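Local coordinates for protein putative sulfatase yidJ (Bacteroides fragilis, PDB 2QZU) that probably hydrolyses sulfate esters as a metal-dependent arylsulfatase of the sulfatase family, at residues 51-54 / 55-58; 270-273 / 274-278. One frame throughout, in Å; residues are numbered along the deposited sequence.

Contact 1 (51-54 / 55-58); sequences VKTP and HLDK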
loop_
_atom_site.group_PDB
_atom_site.type_symbol
_atom_site.label_atom_id
_atom_site.label_comp_id
_atom_site.label_asym_id
_atom_site.label_seq_id
_atom_site.Cartn_x
_atom_site.Cartn_y
_atom_site.Cartn_z
ATOM N N VAL A 51 -21.601 11.460 -4.972
ATOM C CA VAL A 51 -20.862 10.519 -5.798
ATOM C C VAL A 51 -21.583 10.421 -7.140
ATOM O O VAL A 51 -22.814 10.424 -7.196
ATOM C CB VAL A 51 -20.767 9.127 -5.120
ATOM C CG1 VAL A 51 -22.155 8.545 -4.898
ATOM C CG2 VAL A 51 -19.915 8.198 -5.970
ATOM N N LYS A 52 -20.810 10.353 -8.221
ATOM C CA LYS A 52 -21.374 10.284 -9.562
ATOM C C LYS A 52 -21.500 8.860 -10.078
ATOM O O LYS A 52 -20.498 8.163 -10.247
ATOM C CB LYS A 52 -20.522 11.111 -10.525
ATOM C CG LYS A 52 -20.445 12.586 -10.149
ATOM C CD LYS A 52 -19.573 13.362 -11.116
ATOM C CE LYS A 52 -19.522 14.836 -10.739
ATOM N NZ LYS A 52 -20.875 15.457 -10.766
ATOM N N THR A 53 -22.739 8.440 -10.323
ATOM C CA THR A 53 -23.043 7.104 -10.834
ATOM C C THR A 53 -24.136 7.242 -11.894
ATOM O O THR A 53 -25.244 6.735 -11.733
ATOM C CB THR A 53 -23.556 6.170 -9.707
ATOM O OG1 THR A 53 -24.742 6.721 -9.118
ATOM C CG2 THR A 53 -22.497 6.003 -8.630
ATOM N N PRO A 54 -23.829 7.928 -13.002
ATOM C CA PRO A 54 -24.838 8.101 -14.050
ATOM C C PRO A 54 -25.425 6.821 -14.649
ATOM O O PRO A 54 -26.610 6.778 -14.982
ATOM C CB PRO A 54 -24.114 8.963 -15.086
ATOM C CG PRO A 54 -22.673 8.552 -14.925
ATOM C CD PRO A 54 -22.532 8.497 -13.415
ATOM N N HIS A 55 -24.614 5.779 -14.786
ATOM C CA HIS A 55 -25.109 4.539 -15.377
ATOM C C HIS A 55 -26.011 3.751 -14.431
ATOM O O HIS A 55 -27.008 3.167 -14.859
ATOM C CB HIS A 55 -23.924 3.704 -15.863
ATOM C CG HIS A 55 -23.122 4.387 -16.926
ATOM N ND1 HIS A 55 -23.601 4.592 -18.200
ATOM C CD2 HIS A 55 -21.903 4.976 -16.883
ATOM C CE1 HIS A 55 -22.715 5.279 -18.898
ATOM N NE2 HIS A 55 -21.674 5.524 -18.120
ATOM N N LEU A 56 -25.677 3.745 -13.145
ATOM C CA LEU A 56 -26.512 3.054 -12.176
ATOM C C LEU A 56 -27.801 3.850 -11.977
ATOM O O LEU A 56 -28.857 3.271 -11.726
ATOM C CB LEU A 56 -25.775 2.892 -10.843
ATOM C CG LEU A 56 -24.629 1.879 -10.873
ATOM C CD1 LEU A 56 -23.931 1.857 -9.524
ATOM C CD2 LEU A 56 -25.177 0.498 -11.210
ATOM N N ASP A 57 -27.716 5.176 -12.086
ATOM C CA ASP A 57 -28.911 6.009 -11.943
ATOM C C ASP A 57 -29.869 5.671 -13.085
ATOM O O ASP A 57 -31.079 5.570 -12.886
ATOM C CB ASP A 57 -28.571 7.505 -12.019
ATOM C CG ASP A 57 -27.815 8.006 -10.804
ATOM O OD1 ASP A 57 -27.663 7.244 -9.826
ATOM O OD2 ASP A 57 -27.379 9.177 -10.829
ATOM N N LYS A 58 -29.314 5.512 -14.283
ATOM C CA LYS A 58 -30.107 5.176 -15.463
ATOM C C LYS A 58 -30.730 3.789 -15.296
ATOM O O LYS A 58 -31.910 3.588 -15.580
ATOM C CB LYS A 58 -29.223 5.216 -16.716
ATOM C CG LYS A 58 -29.937 4.865 -18.016
ATOM C CD LYS A 58 -31.048 5.852 -18.345
ATOM C CE LYS A 58 -31.713 5.507 -19.672
ATOM N NZ LYS A 58 -32.830 6.438 -19.997
HETATM O O HOH W 1 -24.989 10.233 -10.367
#

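Contact 2 (270-273 / 274-278); sequences DYFR and NNIRN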
loop_
_atom_site.group_PDB
_atom_site.type_symbol
_atom_site.label_atom_id
_atom_site.label_comp_id
_atom_site.label_asym_id
_atom_site.label_seq_id
_atom_site.Cartn_x
_atom_site.Cartn_y
_atom_site.Cartn_z
ATOM N N ASP A 270 -9.266 10.996 10.286
ATOM C CA ASP A 270 -8.384 11.286 9.163
ATOM C C ASP A 270 -8.444 10.163 8.141
ATOM O O ASP A 270 -8.312 10.401 6.943
ATOM C CB ASP A 270 -6.940 11.486 9.633
ATOM C CG ASP A 270 -6.757 12.774 10.406
ATOM O OD1 ASP A 270 -7.530 13.727 10.162
ATOM O OD2 ASP A 270 -5.834 12.837 11.247
ATOM N N TYR A 271 -8.649 8.940 8.618
ATOM C CA TYR A 271 -8.742 7.794 7.725
ATOM C C TYR A 271 -9.919 7.987 6.767
ATOM O O TYR A 271 -9.804 7.734 5.566
ATOM C CB TYR A 271 -8.930 6.502 8.524
ATOM C CG TYR A 271 -8.930 5.255 7.659
ATOM C CD1 TYR A 271 -7.778 4.852 6.977
ATOM C CD2 TYR A 271 -10.089 4.496 7.495
ATOM C CE1 TYR A 271 -7.783 3.725 6.155
ATOM C CE2 TYR A 271 -10.106 3.370 6.676
ATOM C CZ TYR A 271 -8.952 2.989 6.009
ATOM O OH TYR A 271 -8.971 1.879 5.194
ATOM N N PHE A 272 -11.053 8.436 7.298
ATOM C CA PHE A 272 -12.226 8.653 6.461
ATOM C C PHE A 272 -11.939 9.733 5.428
ATOM O O PHE A 272 -12.141 9.539 4.228
ATOM C CB PHE A 272 -13.429 9.082 7.304
ATOM C CG PHE A 272 -14.656 9.374 6.491
ATOM C CD1 PHE A 272 -15.494 8.343 6.076
ATOM C CD2 PHE A 272 -14.952 10.678 6.101
ATOM C CE1 PHE A 272 -16.609 8.606 5.279
ATOM C CE2 PHE A 272 -16.062 10.951 5.304
ATOM C CZ PHE A 272 -16.892 9.914 4.894
ATOM N N ARG A 273 -11.456 10.875 5.910
ATOM C CA ARG A 273 -11.147 12.019 5.062
ATOM C C ARG A 273 -10.068 11.761 4.005
ATOM O O ARG A 273 -10.123 12.313 2.908
ATOM C CB ARG A 273 -10.732 13.200 5.943
ATOM C CG ARG A 273 -11.831 13.698 6.874
ATOM C CD ARG A 273 -11.304 14.762 7.829
ATOM N NE ARG A 273 -12.364 15.416 8.595
ATOM C CZ ARG A 273 -13.063 14.842 9.570
ATOM N NH1 ARG A 273 -12.827 13.584 9.919
ATOM N NH2 ARG A 273 -14.002 15.532 10.204
ATOM N N ASN A 274 -9.094 10.922 4.339
ATOM C CA ASN A 274 -7.989 10.612 3.437
ATOM C C ASN A 274 -8.332 9.596 2.346
ATOM O O ASN A 274 -7.587 9.459 1.379
ATOM C CB ASN A 274 -6.800 10.083 4.250
ATOM C CG ASN A 274 -5.509 10.055 3.455
ATOM O OD1 ASN A 274 -4.668 9.178 3.654
ATOM N ND2 ASN A 274 -5.338 11.024 2.563
ATOM N N ASN A 275 -9.453 8.893 2.494
ATOM C CA ASN A 275 -9.828 7.868 1.523
ATOM C C ASN A 275 -11.167 8.019 0.802
ATOM O O ASN A 275 -11.424 7.303 -0.168
ATOM C CB ASN A 275 -9.798 6.494 2.201
ATOM C CG ASN A 275 -8.399 6.068 2.589
ATOM O OD1 ASN A 275 -7.600 5.672 1.736
ATOM N ND2 ASN A 275 -8.088 6.156 3.877
ATOM N N ILE A 276 -12.017 8.934 1.254
ATOM C CA ILE A 276 -13.321 9.095 0.622
ATOM C C ILE A 276 -13.264 9.484 -0.858
ATOM O O ILE A 276 -14.080 9.009 -1.654
ATOM C CB ILE A 276 -14.210 10.103 1.410
ATOM C CG1 ILE A 276 -15.653 10.040 0.897
ATOM C CG2 ILE A 276 -13.655 11.510 1.291
ATOM C CD1 ILE A 276 -16.329 8.694 1.104
ATOM N N ARG A 277 -12.304 10.326 -1.239
ATOM C CA ARG A 277 -12.182 10.736 -2.639
ATOM C C ARG A 277 -11.908 9.558 -3.564
ATOM O O ARG A 277 -12.550 9.417 -4.610
ATOM C CB ARG A 277 -11.058 11.765 -2.819
ATOM C CG ARG A 277 -11.429 13.177 -2.416
ATOM C CD ARG A 277 -10.366 14.182 -2.854
ATOM N NE ARG A 277 -10.709 15.536 -2.431
ATOM C CZ ARG A 277 -9.978 16.614 -2.693
ATOM N NH1 ARG A 277 -8.851 16.503 -3.383
ATOM N NH2 ARG A 277 -10.375 17.803 -2.260
ATOM N N ASN A 278 -10.947 8.720 -3.189
ATOM C CA ASN A 278 -10.605 7.572 -4.016
ATOM C C ASN A 278 -11.699 6.514 -3.979
ATOM O O ASN A 278 -11.866 5.764 -4.939
ATOM C CB ASN A 278 -9.253 6.994 -3.594
ATOM C CG ASN A 278 -8.084 7.798 -4.148
ATOM O OD1 ASN A 278 -6.967 7.736 -3.634
ATOM N ND2 ASN A 278 -8.341 8.549 -5.212
HETATM O O HOH W 2 -10.279 11.741 0.339
#

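Contact 1 (51-54 / 55-58)
The first turn of helix 54-61 starts at Thr53, the N-cap residue, whose side chain and carbonyl both meet Asp57 four residues on. Asp57 N donates to Thr53 O at 2.9 Å, and Lys58 N repeats the i to i+4 spacing with Pro54 O at 3.1 Å. The Thr53 hydroxyl makes no capping bond. Thr53 OG1 instead gives its proton to Asp57 OD1, 3.1 Å away, arriving well above the carboxylate plane (52° out of it), while the two side chains cross at about a right angle. With chi1 at 59°, OG1 lies between the backbone N and the carbonyl carbon, which brings it over the acid. Asp57 answers with CG beside its own N (chi1 -71°), so that the carboxylate folds back over the start of the helix. Its other oxygen uses a water: the water donates to Asp57 OD2 at 2.7 Å and accepts from Thr53 N at 2.9 Å, closing a second route from the acid to the residue before the helix. Within the sulfatase fold, of the alkaline phosphatase clan, this turn follows the loop after strand 29-35 and lies against helix 267-299. Asp287 of that helix accepts from His55 N and Leu56 N through its two carboxylate oxygens, so that a side chain from another helix, not that of Thr53, takes these amides at the helix start. The loop between strand 29-35 and helix 54-61 contributes as well: Gly44 N bonds Thr53 OG1 and Cys45 N bonds Asp57 OD1. The negative charge of Asp57 is probably stabilised by Cys45 N, the Thr53 hydroxyl and the water, and by the nearby helix N-terminus. Between the two segments apolar contact is slight: Leu56 CB lies 4.1 Å from Thr53 CB, with Tyr38 touching both side chains.

Contact 2 (270-273 / 274-278)
Tyr271 O takes the side-chain amide of Asn275 as well as a weak bond from its backbone N. Asn275 ND2 donates to Tyr271 O at 2.9 Å with an N-H...O angle of 158°, in the carbonyl plane and on a lone pair. Asn275 ND2 also lies over one face of the Tyr271 ring, 3.3 Å from Tyr271 CE1 and offset toward the rim, with ring and amide planes 56° apart; a chi1 of -67° at Asn275 sets CG beside its N and turns the amide back along the helix. Asn274 N donates to Asp270 O at 2.8 Å, whereas Phe272 O receives two amides, Ile276 N at 3.0 Å and Asn275 N at 3.3 Å. Helix 267-299 is kinked here: Arg277 N and Asn278 N lack bonds to the preceding turn, and a water joins Arg273 O to Arg277 N in place of the direct bond, donating to Arg273 O at 2.6 Å. On another side, Phe272 and Ile276 lie side by side, Phe272 CZ to Ile276 CD1 4.0 Å, both touching Met318. Arg273 forms a salt bridge with Glu252 and bonds Gly269 O, while Gln220 of the second subunit packs on Tyr271.

Overall arrangement
Both contacts are local and partly buried parts of the sulfatase fold, one a loop-to-helix junction, the other within a helix. Their centres are 21 Å apart and their nearest atoms about 7 Å, so they do not touch; helix 267-299 connects them, carrying contact 2 near its start and supplying Asp287 to contact 1. Contact 1 is a helix start governed by a carboxylate, with buried Thr53 and Leu56 beside exposed Pro54 and Lys58. Contact 2 lies inside a helix, where an amide side chain and a water accompany an irregular backbone; Phe272 packs on Ile276, while Tyr271 faces an amide. Only contact 2 meets the second subunit.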